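Local structure of nicking enzyme (Staphylococcus aureus, 4HTE) at residues N85-E89 with D109-I113; I176-L182 with M195-I201; I273-S277 with E318-D322. The protein probably nicks plasmid DNA at the origin of transfer as a conjugative relaxase of the MobA/MobL family, this chain being the enzyme's helical C-terminal domain. One frame throughout, in Å; residues are numbered along the deposited sequence.

Contact 1. Residues N85-E89 with D109-I113; sequences NEVFE and DDEKI
Phe88 and Ile113 bring the two backbones nearest, where the helical segments 85-89 and 109-113 cross at 77° with their axes 10.0 Å apart. Ile113 fills the crossing. Its CG2 lies 3.5 Å from Phe88 CB and also touches CD2 of the ring. Its other branch, through CG1, passes over the Phe88 carbonyl and sets CD1 3.5 Å from Asn85 OD1. The CG1 branch stands beside the backbone N and anti to the carbonyl carbon (chi1 -69°), which lets the two branches serve different partners. Beyond CD2 the Phe88 ring packs on Leu28 of helix 22-35. The contact is helix-on-helix packing within the middle helical domain of the C-terminal part. It joins the long helix 64-99 to the first turn of helix 109-122, the next helix along the chain. Ile113 extends it by touching Ala92, one turn further along helix 64-99. Two acids meet beside the apolar pairs. Glu89 OE2 lies 2.6 Å from Asp109 OD2, and the carboxylate planes stand 81° apart. Asp110, on the same helix as Asp109, touches Lys139 of helix 130-152.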
ATOM      1  N   ASN A  85     -24.085  -1.328  -3.492  1.00 69.83           N
ATOM      2  CA  ASN A  85     -23.528  -0.222  -4.261  1.00 71.28           C
ATOM      3  C   ASN A  85     -24.620   0.590  -4.956  1.00 76.16           C
ATOM      4  O   ASN A  85     -24.561   1.820  -4.991  1.00 73.24           O
ATOM      5  CB  ASN A  85     -22.530  -0.752  -5.295  1.00 69.00           C
ATOM      6  CG  ASN A  85     -21.671   0.346  -5.895  1.00 69.88           C
ATOM      7  OD1 ASN A  85     -21.144   1.198  -5.180  1.00 68.58           O
ATOM      8  ND2 ASN A  85     -21.528   0.329  -7.216  1.00 72.72           N
ATOM      9  N   GLU A  86     -25.612  -0.103  -5.510  1.00 82.41           N
ATOM     10  CA  GLU A  86     -26.728   0.548  -6.191  1.00 85.17           C
ATOM     11  C   GLU A  86     -27.417   1.523  -5.247  1.00 82.33           C
ATOM     12  O   GLU A  86     -27.847   2.603  -5.653  1.00 82.80           O
ATOM     13  CB  GLU A  86     -27.735  -0.495  -6.687  1.00 88.79           C
ATOM     14  CG  GLU A  86     -27.197  -1.412  -7.779  1.00 92.57           C
ATOM     15  CD  GLU A  86     -28.145  -2.551  -8.111  1.00 93.93           C
ATOM     16  OE1 GLU A  86     -29.205  -2.659  -7.457  1.00 94.19           O
ATOM     17  OE2 GLU A  86     -27.831  -3.339  -9.030  1.00 92.17           O
ATOM     18  N   VAL A  87     -27.516   1.129  -3.981  1.00 76.15           N
ATOM     19  CA  VAL A  87     -28.116   1.971  -2.957  1.00 72.00           C
ATOM     20  C   VAL A  87     -27.309   3.249  -2.768  1.00 74.98           C
ATOM     21  O   VAL A  87     -27.866   4.349  -2.735  1.00 79.97           O
ATOM     22  CB  VAL A  87     -28.187   1.239  -1.609  1.00 67.74           C
ATOM     23  CG1 VAL A  87     -28.605   2.198  -0.507  1.00 70.29           C
ATOM     24  CG2 VAL A  87     -29.146   0.065  -1.694  1.00 67.49           C
ATOM     25  N   PHE A  88     -25.997   3.094  -2.635  1.00 70.12           N
ATOM     26  CA  PHE A  88     -25.108   4.230  -2.418  1.00 74.28           C
ATOM     27  C   PHE A  88     -25.112   5.190  -3.603  1.00 82.10           C
ATOM     28  O   PHE A  88     -25.076   6.409  -3.426  1.00 81.68           O
ATOM     29  CB  PHE A  88     -23.680   3.746  -2.159  1.00 73.81           C
ATOM     30  CG  PHE A  88     -23.451   3.226  -0.763  1.00 74.96           C
ATOM     31  CD1 PHE A  88     -24.491   3.153   0.153  1.00 75.64           C
ATOM     32  CD2 PHE A  88     -22.187   2.819  -0.366  1.00 73.14           C
ATOM     33  CE1 PHE A  88     -24.272   2.677   1.432  1.00 69.26           C
ATOM     34  CE2 PHE A  88     -21.966   2.344   0.915  1.00 67.75           C
ATOM     35  CZ  PHE A  88     -23.011   2.274   1.813  1.00 64.33           C
ATOM     36  N   GLU A  89     -25.156   4.635  -4.809  1.00 89.23           N
ATOM     37  CA  GLU A  89     -25.099   5.439  -6.024  1.00 92.63           C
ATOM     38  C   GLU A  89     -26.295   6.384  -6.097  1.00 92.57           C
ATOM     39  O   GLU A  89     -26.152   7.550  -6.464  1.00 95.08           O
ATOM     40  CB  GLU A  89     -25.062   4.532  -7.255  1.00 94.42           C
ATOM     41  CG  GLU A  89     -24.242   5.084  -8.412  1.00 96.03           C
ATOM     42  CD  GLU A  89     -23.808   4.005  -9.389  1.00 97.71           C
ATOM     43  OE1 GLU A  89     -24.434   2.923  -9.400  1.00 97.88           O
ATOM     44  OE2 GLU A  89     -22.835   4.236 -10.138  1.00 97.96           O
ATOM     45  N   ASP A 109     -18.730   8.149 -10.150  1.00 83.62           N
ATOM     46  CA  ASP A 109     -19.745   7.544  -9.299  1.00 83.73           C
ATOM     47  C   ASP A 109     -19.137   7.025  -8.000  1.00 82.96           C
ATOM     48  O   ASP A 109     -19.643   7.311  -6.916  1.00 84.04           O
ATOM     49  CB  ASP A 109     -20.452   6.414 -10.044  1.00 86.72           C
ATOM     50  CG  ASP A 109     -21.237   6.913 -11.242  1.00 91.98           C
ATOM     51  OD1 ASP A 109     -20.968   8.046 -11.695  1.00 93.82           O
ATOM     52  OD2 ASP A 109     -22.116   6.175 -11.733  1.00 94.83           O
ATOM     53  N   ASP A 110     -18.054   6.263  -8.110  1.00 81.22           N
ATOM     54  CA  ASP A 110     -17.363   5.763  -6.927  1.00 77.03           C
ATOM     55  C   ASP A 110     -16.917   6.916  -6.039  1.00 73.14           C
ATOM     56  O   ASP A 110     -17.191   6.928  -4.839  1.00 68.71           O
ATOM     57  CB  ASP A 110     -16.161   4.908  -7.323  1.00 76.17           C
ATOM     58  CG  ASP A 110     -16.539   3.466  -7.587  1.00 79.64           C
ATOM     59  OD1 ASP A 110     -17.533   2.995  -6.995  1.00 77.22           O
ATOM     60  OD2 ASP A 110     -15.843   2.803  -8.385  1.00 82.47           O
ATOM     61  N   GLU A 111     -16.229   7.884  -6.635  1.00 71.65           N
ATOM     62  CA  GLU A 111     -15.765   9.049  -5.896  1.00 70.40           C
ATOM     63  C   GLU A 111     -16.932   9.722  -5.179  1.00 75.27           C
ATOM     64  O   GLU A 111     -16.865   9.976  -3.979  1.00 77.13           O
ATOM     65  CB  GLU A 111     -15.069  10.034  -6.835  1.00 69.16           C
ATOM     66  CG  GLU A 111     -13.717   9.549  -7.336  1.00 72.14           C
ATOM     67  CD  GLU A 111     -13.130  10.444  -8.410  1.00 75.19           C
ATOM     68  OE1 GLU A 111     -13.823  11.390  -8.840  1.00 78.52           O
ATOM     69  OE2 GLU A 111     -11.976  10.202  -8.825  1.00 71.99           O
ATOM     70  N   LYS A 112     -18.004   9.995  -5.916  1.00 77.59           N
ATOM     71  CA  LYS A 112     -19.194  10.610  -5.341  1.00 76.59           C
ATOM     72  C   LYS A 112     -19.661   9.848  -4.106  1.00 72.65           C
ATOM     73  O   LYS A 112     -19.807  10.426  -3.031  1.00 70.72           O
ATOM     74  CB  LYS A 112     -20.323  10.655  -6.371  1.00 73.77           C
ATOM     75  CG  LYS A 112     -20.153  11.718  -7.440  1.00 71.66           C
ATOM     76  CD  LYS A 112     -21.232  11.593  -8.500  1.00 81.19           C
ATOM     77  CE  LYS A 112     -21.147  12.710  -9.524  1.00 86.47           C
ATOM     78  NZ  LYS A 112     -21.924  12.398 -10.759  1.00 88.87           N
ATOM     79  N   ILE A 113     -19.895   8.551  -4.270  1.00 69.16           N
ATOM     80  CA  ILE A 113     -20.347   7.706  -3.173  1.00 66.18           C
ATOM     81  C   ILE A 113     -19.472   7.895  -1.941  1.00 65.32           C
ATOM     82  O   ILE A 113     -19.976   8.087  -0.834  1.00 64.91           O
ATOM     83  CB  ILE A 113     -20.324   6.224  -3.571  1.00 63.41           C
ATOM     84  CG1 ILE A 113     -21.409   5.943  -4.611  1.00 65.34           C
ATOM     85  CG2 ILE A 113     -20.535   5.346  -2.350  1.00 58.03           C
ATOM     86  CD1 ILE A 113     -21.182   4.675  -5.394  1.00 69.27           C
TER

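Contact 2. Residues I176-L182 with M195-I201; sequences ILEKNNL and MEDSLKI
The amide of Asn180 and the carboxylate of Asp197 meet with their planes almost perpendicular, 88° apart. Ile176 CD1 lies over one face of the carboxylate, 3.5 Å from Asp197 CG. At the amide edge, ND2 gives two hydrogen bonds, both close to the amide plane. One runs to Asp197 OD2 (3.1 Å, 159° at the hydrogen) and reaches that oxygen on its anti side. The other runs back to Ile176 O, 2.7 Å from ND2, in line with the carbonyl. Asn180 CG sits beside the backbone N (chi1 -65°), and this turns the amide back over the last turn of its own helix. Lys179 reaches the same oxygen with an extended chain. Its NZ is 3.5 Å from Asp197 OD2, a long salt bridge, and its CE passes as close.

The helix 159-179 ends here in a Schellman motif, with Asn181 at positive phi as the C-prime residue. Leu182 N bonds to Leu177 O, which brings Leu182 round to face segment 195-201. Leu177 CD2 lies 3.8 Å from Ile201 CD1, with Leu182 CD1 on the same methyl. Leu182 CD1 also meets SE of Met195, a selenomethionine, tip to tip at 4.1 Å. Phe184 and Val187 of helix 184-188 add to this apolar layer, touching Leu177 and Ile201.

The contact thus ties the C-terminal end of helix 159-179 to the start of helix 198-227. Two nitrogen groups serve OD2 of the buried Asp197, so its negative charge is probably stabilised. The Ile176 carbonyl takes a bond from the Asn180 amide; its bond from Asn180 N is weak.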
ATOM      1  N   ILE A 176       7.542 -25.206 -11.900  1.00 47.50           N
ATOM      2  CA  ILE A 176       6.409 -26.052 -12.247  1.00 48.79           C
ATOM      3  C   ILE A 176       6.412 -26.365 -13.745  1.00 53.24           C
ATOM      4  O   ILE A 176       5.933 -27.417 -14.168  1.00 53.32           O
ATOM      5  CB  ILE A 176       5.068 -25.401 -11.846  1.00 43.90           C
ATOM      6  CG1 ILE A 176       3.917 -26.399 -11.987  1.00 44.61           C
ATOM      7  CG2 ILE A 176       4.799 -24.165 -12.677  1.00 43.21           C
ATOM      8  CD1 ILE A 176       3.802 -27.357 -10.835  1.00 44.91           C
ATOM      9  N   LEU A 177       6.962 -25.455 -14.543  1.00 51.67           N
ATOM     10  CA  LEU A 177       7.043 -25.654 -15.986  1.00 51.43           C
ATOM     11  C   LEU A 177       8.115 -26.679 -16.338  1.00 57.11           C
ATOM     12  O   LEU A 177       7.900 -27.554 -17.176  1.00 59.58           O
ATOM     13  CB  LEU A 177       7.330 -24.331 -16.696  1.00 48.24           C
ATOM     14  CG  LEU A 177       6.210 -23.287 -16.672  1.00 48.90           C
ATOM     15  CD1 LEU A 177       6.603 -22.061 -17.481  1.00 46.40           C
ATOM     16  CD2 LEU A 177       4.908 -23.868 -17.185  1.00 46.69           C
ATOM     17  N   GLU A 178       9.275 -26.568 -15.699  1.00 57.45           N
ATOM     18  CA  GLU A 178      10.339 -27.544 -15.890  1.00 57.03           C
ATOM     19  C   GLU A 178       9.859 -28.926 -15.473  1.00 59.78           C
ATOM     20  O   GLU A 178      10.133 -29.918 -16.148  1.00 66.36           O
ATOM     21  CB  GLU A 178      11.582 -27.158 -15.087  1.00 54.21           C
ATOM     22  CG  GLU A 178      12.340 -25.972 -15.655  1.00 60.07           C
ATOM     23  CD  GLU A 178      13.611 -25.672 -14.884  1.00 67.76           C
ATOM     24  OE1 GLU A 178      14.012 -26.509 -14.047  1.00 72.12           O
ATOM     25  OE2 GLU A 178      14.212 -24.600 -15.114  1.00 69.45           O
ATOM     26  N   LYS A 179       9.137 -28.987 -14.359  1.00 55.08           N
ATOM     27  CA  LYS A 179       8.600 -30.248 -13.863  1.00 54.76           C
ATOM     28  C   LYS A 179       7.780 -30.973 -14.928  1.00 61.54           C
ATOM     29  O   LYS A 179       7.812 -32.201 -15.015  1.00 66.79           O
ATOM     30  CB  LYS A 179       7.736 -30.005 -12.625  1.00 50.87           C
ATOM     31  CG  LYS A 179       6.923 -31.215 -12.198  1.00 57.16           C
ATOM     32  CD  LYS A 179       6.066 -30.915 -10.979  1.00 57.27           C
ATOM     33  CE  LYS A 179       5.064 -32.030 -10.715  1.00 61.17           C
ATOM     34  NZ  LYS A 179       4.213 -31.760  -9.520  1.00 62.54           N
ATOM     35  N   ASN A 180       7.042 -30.213 -15.731  1.00 61.23           N
ATOM     36  CA  ASN A 180       6.197 -30.796 -16.768  1.00 63.33           C
ATOM     37  C   ASN A 180       6.817 -30.677 -18.156  1.00 62.88           C
ATOM     38  O   ASN A 180       6.187 -31.028 -19.154  1.00 60.16           O
ATOM     39  CB  ASN A 180       4.822 -30.129 -16.760  1.00 61.25           C
ATOM     40  CG  ASN A 180       4.052 -30.400 -15.484  1.00 61.45           C
ATOM     41  OD1 ASN A 180       3.192 -31.280 -15.436  1.00 61.10           O
ATOM     42  ND2 ASN A 180       4.362 -29.646 -14.438  1.00 61.14           N
ATOM     43  N   ASN A 181       8.049 -30.184 -18.213  1.00 63.12           N
ATOM     44  CA  ASN A 181       8.754 -30.002 -19.477  1.00 68.46           C
ATOM     45  C   ASN A 181       8.008 -29.057 -20.420  1.00 65.45           C
ATOM     46  O   ASN A 181       8.094 -29.190 -21.641  1.00 63.51           O
ATOM     47  CB  ASN A 181       8.991 -31.353 -20.158  1.00 70.21           C
ATOM     48  CG  ASN A 181       9.884 -32.269 -19.341  1.00 73.00           C
ATOM     49  OD1 ASN A 181      10.947 -31.860 -18.872  1.00 76.20           O
ATOM     50  ND2 ASN A 181       9.450 -33.511 -19.154  1.00 70.51           N
ATOM     51  N   LEU A 182       7.284 -28.100 -19.844  1.00 63.45           N
ATOM     52  CA  LEU A 182       6.533 -27.125 -20.627  1.00 62.11           C
ATOM     53  C   LEU A 182       7.283 -25.802 -20.702  1.00 58.05           C
ATOM     54  O   LEU A 182       7.959 -25.404 -19.756  1.00 55.26           O
ATOM     55  CB  LEU A 182       5.146 -26.902 -20.022  1.00 58.25           C
ATOM     56  CG  LEU A 182       4.324 -28.168 -19.761  1.00 60.42           C
ATOM     57  CD1 LEU A 182       2.932 -27.811 -19.273  1.00 55.59           C
ATOM     58  CD2 LEU A 182       4.245 -29.042 -21.003  1.00 64.13           C
HETATM   59  N   MSE A 195      -3.695 -31.142 -17.671  1.00 69.07           N
HETATM   60  CA  MSE A 195      -2.759 -31.653 -16.674  1.00 68.01           C
HETATM   61  C   MSE A 195      -3.254 -31.380 -15.260  1.00 68.75           C
HETATM   62  O   MSE A 195      -4.191 -30.609 -15.059  1.00 72.01           O
HETATM   63  CB  MSE A 195      -1.388 -31.009 -16.865  1.00 71.20           C
HETATM   64  CG  MSE A 195      -0.352 -31.943 -17.457  1.00 78.49           C
HETATM   65 SE   MSE A 195       0.572 -31.172 -18.990  1.00 87.86          SE
HETATM   66  CE  MSE A 195      -0.916 -31.188 -20.255  1.00 82.37           C
ATOM     67  N   GLU A 196      -2.619 -32.016 -14.282  1.00 67.84           N
ATOM     68  CA  GLU A 196      -2.978 -31.809 -12.886  1.00 66.16           C
ATOM     69  C   GLU A 196      -2.512 -30.440 -12.415  1.00 64.09           C
ATOM     70  O   GLU A 196      -3.152 -29.813 -11.571  1.00 69.48           O
ATOM     71  CB  GLU A 196      -2.354 -32.890 -12.006  1.00 67.93           C
ATOM     72  CG  GLU A 196      -2.794 -34.299 -12.346  1.00 73.65           C
ATOM     73  CD  GLU A 196      -2.327 -35.310 -11.318  1.00 80.54           C
ATOM     74  OE1 GLU A 196      -1.563 -34.922 -10.408  1.00 80.21           O
ATOM     75  OE2 GLU A 196      -2.720 -36.492 -11.420  1.00 85.64           O
ATOM     76  N   ASP A 197      -1.394 -29.980 -12.967  1.00 55.43           N
ATOM     77  CA  ASP A 197      -0.782 -28.733 -12.524  1.00 53.22           C
ATOM     78  C   ASP A 197      -1.330 -27.503 -13.245  1.00 54.86           C
ATOM     79  O   ASP A 197      -1.070 -26.378 -12.825  1.00 57.84           O
ATOM     80  CB  ASP A 197       0.734 -28.795 -12.716  1.00 53.90           C
ATOM     81  CG  ASP A 197       1.401 -29.787 -11.785  1.00 56.24           C
ATOM     82  OD1 ASP A 197       0.940 -29.931 -10.633  1.00 52.66           O
ATOM     83  OD2 ASP A 197       2.391 -30.421 -12.205  1.00 62.75           O
ATOM     84  N   SER A 198      -2.086 -27.715 -14.318  1.00 55.37           N
ATOM     85  CA  SER A 198      -2.629 -26.611 -15.108  1.00 53.02           C
ATOM     86  C   SER A 198      -3.148 -25.472 -14.235  1.00 55.06           C
ATOM     87  O   SER A 198      -2.705 -24.330 -14.356  1.00 55.80           O
ATOM     88  CB  SER A 198      -3.774 -27.103 -15.987  1.00 53.65           C
ATOM     89  OG  SER A 198      -3.737 -28.506 -16.153  1.00 61.95           O
ATOM     90  N   LEU A 199      -4.101 -25.789 -13.368  1.00 53.30           N
ATOM     91  CA  LEU A 199      -4.713 -24.785 -12.509  1.00 54.17           C
ATOM     92  C   LEU A 199      -3.657 -24.018 -11.723  1.00 51.08           C
ATOM     93  O   LEU A 199      -3.773 -22.807 -11.533  1.00 54.16           O
ATOM     94  CB  LEU A 199      -5.712 -25.438 -11.555  1.00 59.17           C
ATOM     95  CG  LEU A 199      -6.889 -26.141 -12.236  1.00 61.64           C
ATOM     96  CD1 LEU A 199      -7.859 -26.690 -11.202  1.00 65.66           C
ATOM     97  CD2 LEU A 199      -7.603 -25.198 -13.192  1.00 57.15           C
ATOM     98  N   LYS A 200      -2.627 -24.721 -11.266  1.00 45.99           N
ATOM     99  CA  LYS A 200      -1.533 -24.073 -10.557  1.00 47.58           C
ATOM    100  C   LYS A 200      -0.738 -23.194 -11.511  1.00 43.27           C
ATOM    101  O   LYS A 200      -0.348 -22.082 -11.167  1.00 44.07           O
ATOM    102  CB  LYS A 200      -0.620 -25.116  -9.910  1.00 50.34           C
ATOM    103  CG  LYS A 200      -1.298 -25.916  -8.810  1.00 53.52           C
ATOM    104  CD  LYS A 200      -0.493 -27.147  -8.418  1.00 55.54           C
ATOM    105  CE  LYS A 200       0.141 -26.996  -7.044  1.00 54.80           C
ATOM    106  NZ  LYS A 200       0.446 -28.321  -6.435  1.00 56.27           N
ATOM    107  N   ILE A 201      -0.504 -23.694 -12.717  1.00 46.26           N
ATOM    108  CA  ILE A 201       0.241 -22.943 -13.712  1.00 46.86           C
ATOM    109  C   ILE A 201      -0.449 -21.610 -13.977  1.00 45.58           C
ATOM    110  O   ILE A 201       0.197 -20.564 -14.013  1.00 46.72           O
ATOM    111  CB  ILE A 201       0.385 -23.738 -15.024  1.00 49.11           C
ATOM    112  CG1 ILE A 201       1.005 -25.109 -14.737  1.00 51.89           C
ATOM    113  CG2 ILE A 201       1.216 -22.954 -16.029  1.00 45.59           C
ATOM    114  CD1 ILE A 201       1.795 -25.690 -15.882  1.00 55.39           C
TER

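Contact 3. Residues I273-S277 with E318-D322; sequences IPKYS and EYDFD
Lys275 and Tyr276 of the loop segment 273-277 reach the turn that follows helix 302-319. The charged interaction is a hydrogen-bonded salt bridge: Lys275 NZ lies 2.6 Å from Asp320 OD2. The nitrogen comes from 38° above the carboxylate plane. Lys275 CG is anti to the backbone N (chi1 165°), and the extended chain carries NZ across. NZ also bonds to Tyr257 O and makes a cation-pi contact with its ring.

The neutral hydrogen bond is given by Tyr276 OH to Tyr319 O, 2.9 Å away. The hydroxyl stands 62° above the carbonyl plane.

Apolar contacts accompany these bonds. Lys275 CG covers one face of the Tyr276 ring, 3.7 Å above its centre. The backbone C of Tyr319 lies at the edge of the Tyr276 ring, in plane, and CE1 is 4.0 Å from Tyr319 CB. Tyr276 OH approaches the edge of the Phe321 ring. Phe321 packs on Asp328, Leu329 and Leu332 of helix 327-339.

Asp320, with positive phi, lies in the turn after the helix. Asp320 and Asp328 bind calcium in a structure of this protein. Here a calcium ion lies about 4 Å (nearest atoms) from the Asp320 side chain, too far for direct coordination. The Tyr276 bond to the Tyr319 carbonyl probably helps to fix the turn. Lys275 could help set the position and charge of Asp320, as a second-shell partner would if Asp320 bound calcium.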
ATOM      1  N   ILE A 273      20.116  19.232   4.375  1.00 94.78           N
ATOM      2  CA  ILE A 273      19.916  19.435   5.807  1.00 92.32           C
ATOM      3  C   ILE A 273      20.172  18.124   6.547  1.00 93.18           C
ATOM      4  O   ILE A 273      19.731  17.069   6.093  1.00 93.01           O
ATOM      5  CB  ILE A 273      18.480  19.890   6.118  1.00 84.71           C
ATOM      6  CG1 ILE A 273      18.146  21.180   5.368  1.00 82.97           C
ATOM      7  CG2 ILE A 273      18.300  20.091   7.614  1.00 75.59           C
ATOM      8  CD1 ILE A 273      16.715  21.610   5.529  1.00 81.37           C
ATOM      9  N   PRO A 274      20.877  18.180   7.690  1.00 56.82           N
ATOM     10  CA  PRO A 274      21.166  16.947   8.427  1.00 62.42           C
ATOM     11  C   PRO A 274      20.130  16.634   9.508  1.00 60.93           C
ATOM     12  O   PRO A 274      19.805  17.494  10.330  1.00 65.66           O
ATOM     13  CB  PRO A 274      22.525  17.246   9.061  1.00 67.23           C
ATOM     14  CG  PRO A 274      22.581  18.769   9.182  1.00 75.38           C
ATOM     15  CD  PRO A 274      21.441  19.353   8.379  1.00 70.82           C
ATOM     16  N   LYS A 275      19.614  15.409   9.494  1.00 79.12           N
ATOM     17  CA  LYS A 275      18.668  14.956  10.506  1.00 72.46           C
ATOM     18  C   LYS A 275      19.296  14.906  11.897  1.00 70.24           C
ATOM     19  O   LYS A 275      18.620  15.149  12.898  1.00 66.44           O
ATOM     20  CB  LYS A 275      18.124  13.573  10.131  1.00 68.79           C
ATOM     21  CG  LYS A 275      17.427  12.838  11.267  1.00 66.79           C
ATOM     22  CD  LYS A 275      16.363  11.892  10.731  1.00 67.63           C
ATOM     23  CE  LYS A 275      15.940  10.858  11.764  1.00 64.48           C
ATOM     24  NZ  LYS A 275      14.767  10.061  11.302  1.00 61.48           N
ATOM     25  N   TYR A 276      20.589  14.599  11.956  1.00 72.50           N
ATOM     26  CA  TYR A 276      21.272  14.396  13.231  1.00 74.84           C
ATOM     27  C   TYR A 276      22.397  15.392  13.477  1.00 79.15           C
ATOM     28  O   TYR A 276      22.896  16.034  12.552  1.00 80.35           O
ATOM     29  CB  TYR A 276      21.838  12.977  13.304  1.00 72.93           C
ATOM     30  CG  TYR A 276      20.777  11.907  13.375  1.00 70.31           C
ATOM     31  CD1 TYR A 276      19.956  11.801  14.487  1.00 68.37           C
ATOM     32  CD2 TYR A 276      20.598  11.002  12.338  1.00 67.93           C
ATOM     33  CE1 TYR A 276      18.983  10.830  14.564  1.00 67.96           C
ATOM     34  CE2 TYR A 276      19.625  10.022  12.407  1.00 67.77           C
ATOM     35  CZ  TYR A 276      18.819   9.943  13.523  1.00 67.55           C
ATOM     36  OH  TYR A 276      17.846   8.972  13.604  1.00 63.59           O
ATOM     37  N   SER A 277      22.787  15.507  14.742  1.00 80.15           N
ATOM     38  CA  SER A 277      23.939  16.304  15.133  1.00 78.72           C
ATOM     39  C   SER A 277      25.207  15.517  14.836  1.00 75.40           C
ATOM     40  O   SER A 277      25.147  14.317  14.571  1.00 75.55           O
ATOM     41  CB  SER A 277      23.871  16.622  16.625  1.00 80.74           C
ATOM     42  OG  SER A 277      22.565  17.027  16.999  1.00 85.37           O
ATOM     43  N   GLU A 318      15.403   7.115  21.452  1.00 61.91           N
ATOM     44  CA  GLU A 318      16.143   8.355  21.655  1.00 63.48           C
ATOM     45  C   GLU A 318      16.398   9.139  20.361  1.00 62.97           C
ATOM     46  O   GLU A 318      16.250  10.360  20.336  1.00 68.20           O
ATOM     47  CB  GLU A 318      17.484   8.059  22.344  1.00 64.81           C
ATOM     48  CG  GLU A 318      17.387   7.314  23.679  1.00 66.85           C
ATOM     49  CD  GLU A 318      16.848   8.169  24.812  1.00 72.44           C
ATOM     50  OE1 GLU A 318      16.228   9.218  24.534  1.00 76.32           O
ATOM     51  OE2 GLU A 318      17.058   7.789  25.986  1.00 71.85           O
ATOM     52  N   TYR A 319      16.769   8.437  19.292  1.00 58.29           N
ATOM     53  CA  TYR A 319      17.290   9.084  18.088  1.00 63.78           C
ATOM     54  C   TYR A 319      16.362   8.991  16.875  1.00 63.32           C
ATOM     55  O   TYR A 319      16.438   9.831  15.978  1.00 70.05           O
ATOM     56  CB  TYR A 319      18.660   8.491  17.743  1.00 62.79           C
ATOM     57  CG  TYR A 319      19.713   8.735  18.809  1.00 62.66           C
ATOM     58  CD1 TYR A 319      19.840   7.885  19.906  1.00 59.57           C
ATOM     59  CD2 TYR A 319      20.578   9.816  18.719  1.00 64.58           C
ATOM     60  CE1 TYR A 319      20.803   8.113  20.882  1.00 56.82           C
ATOM     61  CE2 TYR A 319      21.539  10.049  19.687  1.00 63.65           C
ATOM     62  CZ  TYR A 319      21.648   9.197  20.764  1.00 56.78           C
ATOM     63  OH  TYR A 319      22.605   9.432  21.726  1.00 52.56           O
ATOM     64  N   ASP A 320      15.481   7.994  16.851  1.00 55.62           N
ATOM     65  CA  ASP A 320      14.621   7.767  15.689  1.00 55.84           C
ATOM     66  C   ASP A 320      15.399   6.986  14.634  1.00 53.83           C
ATOM     67  O   ASP A 320      15.214   7.185  13.434  1.00 58.94           O
ATOM     68  CB  ASP A 320      14.150   9.104  15.106  1.00 58.30           C
ATOM     69  CG  ASP A 320      12.978   8.961  14.154  1.00 61.84           C
ATOM     70  OD1 ASP A 320      12.083   8.129  14.408  1.00 60.48           O
ATOM     71  OD2 ASP A 320      12.949   9.702  13.145  1.00 65.98           O
ATOM     72  N   PHE A 321      16.273   6.096  15.092  1.00 48.59           N
ATOM     73  CA  PHE A 321      17.080   5.281  14.194  1.00 51.54           C
ATOM     74  C   PHE A 321      16.552   3.853  14.141  1.00 53.93           C
ATOM     75  O   PHE A 321      16.524   3.153  15.154  1.00 55.56           O
ATOM     76  CB  PHE A 321      18.541   5.279  14.645  1.00 50.02           C
ATOM     77  CG  PHE A 321      19.495   4.749  13.613  1.00 52.84           C
ATOM     78  CD1 PHE A 321      19.818   5.504  12.498  1.00 54.09           C
ATOM     79  CD2 PHE A 321      20.067   3.496  13.756  1.00 53.88           C
ATOM     80  CE1 PHE A 321      20.695   5.020  11.545  1.00 57.62           C
ATOM     81  CE2 PHE A 321      20.944   3.006  12.808  1.00 54.97           C
ATOM     82  CZ  PHE A 321      21.258   3.769  11.700  1.00 58.25           C
ATOM     83  N   ASP A 322      16.132   3.425  12.955  1.00 53.56           N
ATOM     84  CA  ASP A 322      15.599   2.080  12.770  1.00 52.52           C
ATOM     85  C   ASP A 322      16.623   1.181  12.089  1.00 58.43           C
ATOM     86  O   ASP A 322      16.666   1.089  10.862  1.00 63.47           O
ATOM     87  CB  ASP A 322      14.315   2.129  11.940  1.00 50.13           C
ATOM     88  CG  ASP A 322      13.361   1.000  12.278  1.00 53.73           C
ATOM     89  OD1 ASP A 322      13.746  -0.176  12.112  1.00 54.86           O
ATOM     90  OD2 ASP A 322      12.225   1.289  12.710  1.00 56.49           O
TER

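From the N terminus, contact 1 comes first. It closes the 19-residue connection between segments 85-89 and 109-113 and ties helix 64-99 to helix 109-122. Contact 2 follows and spans 12 residues, including the short helix 184-188, to join the end of helix 159-179 to the start of helix 198-227. Contact 3 closes the longest loop, 40 mostly helical residues. It ties the connection before helix 278-293 to the end of helix 302-319. The three run in series; none nests or crosses. Their centres lie about 42 to 51 Å apart, and contact 3 is across the chain's centre from both others. Each lies in a separate region.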